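PDB 1NE2: methyltransferase small domain-containing protein, which is of unknown function but is probably a transferase, perhaps an S-adenosylmethionine-dependent methyltransferase. Local coordinates for residues N8-E11 with I12-K16; A148-R151 with D152-R156. All coordinates share one frame; numbering follows the deposited sequence.

How the contacts relate
Contact 1 (8-16) takes in most of helix 6-14 near the start of the chain; contact 2 (148-156) comes much later, in series with it, where strand 142-147 turns into helix 151-161. Their centres are about 30 Å apart on opposite sides of the chain's centre, their nearest atoms about 20 Å apart, and the two do not touch. Contact 1 packs on helices 34-46 and 64-71, whereas contact 2 rests on strand 187-197 and helix 126-138. Between them runs the mixed sheet, ordered 3-2-1-4-5-7-6 as in Rossmann-like methyltransferases. Contact 1 thus belongs to a group of helices at one side of the molecule and contact 2 to a strand-to-helix junction at the other.

Contact 1: residues N8-E11 with I12-K16; sequences NDLE and IRLQK
Leu-10 O takes the backbone N-H of Leu-14 at 3.0 Å, the donor lying nearly along the C=O axis, and the same oxygen receives a weak, bent bond from Arg-13 N. Ile-12 N binds Asn-8 O at 3.1 Å and Gln-15 N binds Glu-11 O at 2.9 Å, so the helix of 8-11 continues without a break into 12-14. On its buried side Leu-10 CG meets Leu-14 CD1 at 4.2 Å, the two side chains inclined to each other. Both leucines also touch Leu-71 of helix 64-71, and Leu-10 touches Ile-42 of helix 34-46.

On another side, Gln-15 lies across Glu-11: with CG anti to the carbonyl carbon (chi1 -66°), that atom comes to 3.1 Å from Glu-11 O, and NE2 lies 3.1 Å from Glu-11 OE2. The angle is too poor for a hydrogen bond, and the carboxylate and amide planes stand 77° apart. Glu-11 OE1 instead forms a salt bridge with Lys-7, one turn earlier. Ile-12 sets CG1 between its backbone N and carbonyl carbon (chi1 55°), which brings that methylene to 3.0 Å from Asp-9 O, while CG2 leans on Asn-8 O.

The chemistry is therefore divided: leucines seat this N-terminal helix against helices 34-46 and 64-71, and the Glu-11 carboxylate has its charge met by Lys-7, with the Gln-15 amide merely alongside.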
loop_
_atom_site.group_PDB
_atom_site.type_symbol
_atom_site.label_atom_id
_atom_site.label_comp_id
_atom_site.label_asym_id
_atom_site.label_seq_id
_atom_site.Cartn_x
_atom_site.Cartn_y
_atom_site.Cartn_z
ATOM N N ASN B 8 -4.041 -3.563 25.202
ATOM C CA ASN B 8 -3.400 -4.708 25.837
ATOM C C ASN B 8 -3.409 -5.929 24.930
ATOM O O ASN B 8 -2.437 -6.682 24.892
ATOM C CB ASN B 8 -4.086 -5.048 27.163
ATOM C CG ASN B 8 -3.720 -4.081 28.269
ATOM O OD1 ASN B 8 -2.542 -3.878 28.565
ATOM N ND2 ASN B 8 -4.730 -3.481 28.890
ATOM N N ASP B 9 -4.500 -6.116 24.193
ATOM C CA ASP B 9 -4.612 -7.254 23.286
ATOM C C ASP B 9 -3.604 -7.142 22.143
ATOM O O ASP B 9 -3.048 -8.145 21.697
ATOM C CB ASP B 9 -6.033 -7.359 22.720
ATOM C CG ASP B 9 -7.073 -7.638 23.795
ATOM O OD1 ASP B 9 -6.710 -8.223 24.839
ATOM O OD2 ASP B 9 -8.258 -7.288 23.590
ATOM N N LEU B 10 -3.375 -5.920 21.665
ATOM C CA LEU B 10 -2.410 -5.699 20.594
ATOM C C LEU B 10 -1.007 -5.877 21.159
ATOM O O LEU B 10 -0.157 -6.534 20.559
ATOM C CB LEU B 10 -2.542 -4.278 20.026
ATOM C CG LEU B 10 -1.492 -3.863 18.987
ATOM C CD1 LEU B 10 -1.588 -4.747 17.748
ATOM C CD2 LEU B 10 -1.701 -2.400 18.607
ATOM N N GLU B 11 -0.777 -5.286 22.327
ATOM C CA GLU B 11 0.522 -5.368 22.972
ATOM C C GLU B 11 1.028 -6.800 23.112
ATOM O O GLU B 11 2.195 -7.074 22.829
ATOM C CB GLU B 11 0.479 -4.697 24.350
ATOM C CG GLU B 11 1.866 -4.396 24.903
ATOM C CD GLU B 11 1.841 -3.829 26.315
ATOM O OE1 GLU B 11 0.938 -3.026 26.625
ATOM O OE2 GLU B 11 2.739 -4.182 27.109
ATOM N N ILE B 12 0.163 -7.725 23.531
ATOM C CA ILE B 12 0.609 -9.102 23.693
ATOM C C ILE B 12 0.954 -9.756 22.364
ATOM O O ILE B 12 1.782 -10.661 22.316
ATOM C CB ILE B 12 -0.426 -9.968 24.461
ATOM C CG1 ILE B 12 -1.788 -9.910 23.779
ATOM C CG2 ILE B 12 -0.522 -9.491 25.900
ATOM C CD1 ILE B 12 -2.832 -10.774 24.450
ATOM N N ARG B 13 0.333 -9.301 21.277
ATOM C CA ARG B 13 0.660 -9.861 19.975
ATOM C C ARG B 13 2.011 -9.302 19.529
ATOM O O ARG B 13 2.804 -9.995 18.893
ATOM C CB ARG B 13 -0.434 -9.534 18.948
ATOM C CG ARG B 13 -1.753 -10.270 19.197
ATOM C CD ARG B 13 -1.578 -11.786 19.054
ATOM N NE ARG B 13 -1.335 -12.195 17.673
ATOM C CZ ARG B 13 -2.291 -12.404 16.769
ATOM N NH1 ARG B 13 -3.566 -12.247 17.093
ATOM N NH2 ARG B 13 -1.967 -12.768 15.536
ATOM N N LEU B 14 2.285 -8.046 19.873
ATOM C CA LEU B 14 3.559 -7.441 19.514
ATOM C C LEU B 14 4.707 -8.055 20.323
ATOM O O LEU B 14 5.833 -8.155 19.837
ATOM C CB LEU B 14 3.523 -5.924 19.745
ATOM C CG LEU B 14 2.566 -5.112 18.866
ATOM C CD1 LEU B 14 2.672 -3.618 19.208
ATOM C CD2 LEU B 14 2.913 -5.350 17.401
ATOM N N GLN B 15 4.423 -8.476 21.549
ATOM C CA GLN B 15 5.464 -9.056 22.390
ATOM C C GLN B 15 5.963 -10.394 21.847
ATOM O O GLN B 15 7.055 -10.844 22.194
ATOM C CB GLN B 15 4.947 -9.194 23.827
ATOM C CG GLN B 15 4.701 -7.828 24.481
ATOM C CD GLN B 15 3.829 -7.900 25.717
ATOM O OE1 GLN B 15 2.956 -8.760 25.825
ATOM N NE2 GLN B 15 4.044 -6.976 26.649
ATOM N N LYS B 16 5.177 -11.016 20.975
ATOM C CA LYS B 16 5.568 -12.291 20.384
ATOM C C LYS B 16 6.640 -12.095 19.311
ATOM O O LYS B 16 7.400 -13.014 19.003
ATOM C CB LYS B 16 4.349 -12.987 19.780
ATOM C CG LYS B 16 3.243 -13.261 20.781
ATOM C CD LYS B 16 2.045 -13.907 20.114
ATOM C CE LYS B 16 0.898 -14.086 21.096
ATOM N NZ LYS B 16 -0.313 -14.651 20.435
#

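Contact 2: residues A148-R151 with D152-R156; sequences AKAR and DFLRR
Arg-155 sets its CB 3.4 Å from Arg-151 O, the oxygen that also accepts its backbone N-H at 2.9 Å. From CB the chain first runs out extended, then bends at chi3 (51°), folding the guanidinium back toward the preceding turn. Arg-151 O consequently lies over one face of that group, offset toward its rim. NH1 approaches Arg-151 CG at 4.0 Å and forms a salt bridge with Glu-167. NH2 reaches Asp-152 OD1 at 2.6 Å in a short but bent hydrogen-bonded salt bridge, using the oxygen's anti lone pair, with the carboxylate oxygen 19° out of the guanidinium plane. Arg-151, extended from CG to NE, brings its own guanidinium near, the two planes 49° apart; its NE shares Glu-167, and its NH1 pairs with Glu-189, which probably offsets the like charges.

This is the first turn of helix 151-161, following parallel strand 142-147 of the Rossmann-like sheet through a short 3-10 turn at 148-150. Leu-154 N closes the turn on Ala-150 O at 2.8 Å in a nearly straight bond, and Leu-154 CD1 packs on Ala-150 CB, with Phe-120 touching both residues. An alanine in place of Arg-155 would probably leave Asp-152 OD1 without this charged mate and Glu-167 with one arginine fewer. At the helix start, one water accepts from Asp-152 N, while a second bridges Lys-149 O and Phe-153 N, accepting from the latter at 2.9 Å.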
loop_
_atom_site.group_PDB
_atom_site.type_symbol
_atom_site.label_atom_id
_atom_site.label_comp_id
_atom_site.label_asym_id
_atom_site.label_seq_id
_atom_site.Cartn_x
_atom_site.Cartn_y
_atom_site.Cartn_z
ATOM N N ALA B 148 12.076 14.138 21.678
ATOM C CA ALA B 148 11.429 15.436 21.835
ATOM C C ALA B 148 12.362 16.597 21.499
ATOM O O ALA B 148 11.922 17.744 21.414
ATOM C CB ALA B 148 10.908 15.586 23.254
ATOM N N LYS B 149 13.644 16.306 21.309
ATOM C CA LYS B 149 14.600 17.358 20.978
ATOM C C LYS B 149 14.368 17.910 19.574
ATOM O O LYS B 149 14.803 19.015 19.256
ATOM C CB LYS B 149 16.038 16.843 21.090
ATOM C CG LYS B 149 16.478 16.504 22.505
ATOM C CD LYS B 149 17.996 16.391 22.602
ATOM C CE LYS B 149 18.551 15.366 21.624
ATOM N NZ LYS B 149 20.039 15.300 21.659
ATOM N N ALA B 150 13.688 17.138 18.732
ATOM C CA ALA B 150 13.405 17.575 17.367
ATOM C C ALA B 150 12.015 18.206 17.289
ATOM O O ALA B 150 11.547 18.578 16.212
ATOM C CB ALA B 150 13.494 16.390 16.414
ATOM N N ARG B 151 11.374 18.332 18.447
ATOM C CA ARG B 151 10.026 18.881 18.561
ATOM C C ARG B 151 9.790 20.202 17.826
ATOM O O ARG B 151 8.867 20.316 17.016
ATOM C CB ARG B 151 9.678 19.051 20.040
ATOM C CG ARG B 151 8.198 19.155 20.326
ATOM C CD ARG B 151 7.937 19.152 21.822
ATOM N NE ARG B 151 6.522 18.957 22.118
ATOM C CZ ARG B 151 6.013 18.904 23.344
ATOM N NH1 ARG B 151 6.806 19.037 24.401
ATOM N NH2 ARG B 151 4.712 18.710 23.515
ATOM N N ASP B 152 10.614 21.204 18.117
ATOM C CA ASP B 152 10.464 22.512 17.487
ATOM C C ASP B 152 10.599 22.433 15.972
ATOM O O ASP B 152 9.759 22.957 15.236
ATOM C CB ASP B 152 11.498 23.492 18.046
ATOM C CG ASP B 152 11.333 23.729 19.536
ATOM O OD1 ASP B 152 10.221 24.106 19.961
ATOM O OD2 ASP B 152 12.318 23.543 20.281
ATOM N N PHE B 153 11.658 21.777 15.512
ATOM C CA PHE B 153 11.904 21.625 14.085
ATOM C C PHE B 153 10.752 20.887 13.406
ATOM O O PHE B 153 10.254 21.318 12.368
ATOM C CB PHE B 153 13.205 20.856 13.851
ATOM C CG PHE B 153 13.481 20.550 12.403
ATOM C CD1 PHE B 153 13.735 21.574 11.497
ATOM C CD2 PHE B 153 13.490 19.235 11.948
ATOM C CE1 PHE B 153 13.998 21.294 10.157
ATOM C CE2 PHE B 153 13.749 18.943 10.610
ATOM C CZ PHE B 153 14.004 19.974 9.713
ATOM N N LEU B 154 10.334 19.773 13.993
ATOM C CA LEU B 154 9.251 18.986 13.415
ATOM C C LEU B 154 7.929 19.738 13.354
ATOM O O LEU B 154 7.250 19.710 12.332
ATOM C CB LEU B 154 9.082 17.674 14.186
ATOM C CG LEU B 154 10.237 16.687 14.003
ATOM C CD1 LEU B 154 9.964 15.430 14.810
ATOM C CD2 LEU B 154 10.400 16.343 12.523
ATOM N N ARG B 155 7.560 20.411 14.439
ATOM C CA ARG B 155 6.314 21.162 14.458
ATOM C C ARG B 155 6.327 22.211 13.349
ATOM O O ARG B 155 5.348 22.373 12.617
ATOM C CB ARG B 155 6.122 21.839 15.814
ATOM C CG ARG B 155 4.852 22.665 15.921
ATOM C CD ARG B 155 4.721 23.276 17.305
ATOM N NE ARG B 155 5.937 23.983 17.694
ATOM C CZ ARG B 155 6.709 23.646 18.723
ATOM N NH1 ARG B 155 6.399 22.605 19.484
ATOM N NH2 ARG B 155 7.800 24.352 18.990
ATOM N N ARG B 156 7.450 22.910 13.215
ATOM C CA ARG B 156 7.584 23.942 12.192
ATOM C C ARG B 156 7.374 23.334 10.809
ATOM O O ARG B 156 6.539 23.802 10.033
ATOM C CB ARG B 156 8.977 24.575 12.254
ATOM C CG ARG B 156 9.147 25.808 11.378
ATOM C CD ARG B 156 10.616 26.181 11.244
ATOM N NE ARG B 156 11.302 25.333 10.270
ATOM C CZ ARG B 156 12.619 25.306 10.094
ATOM N NH1 ARG B 156 13.406 26.079 10.832
ATOM N NH2 ARG B 156 13.150 24.515 9.172
HETATM O O HOH W 1 12.767 20.835 20.028
HETATM O O HOH W 2 13.846 20.924 17.148
#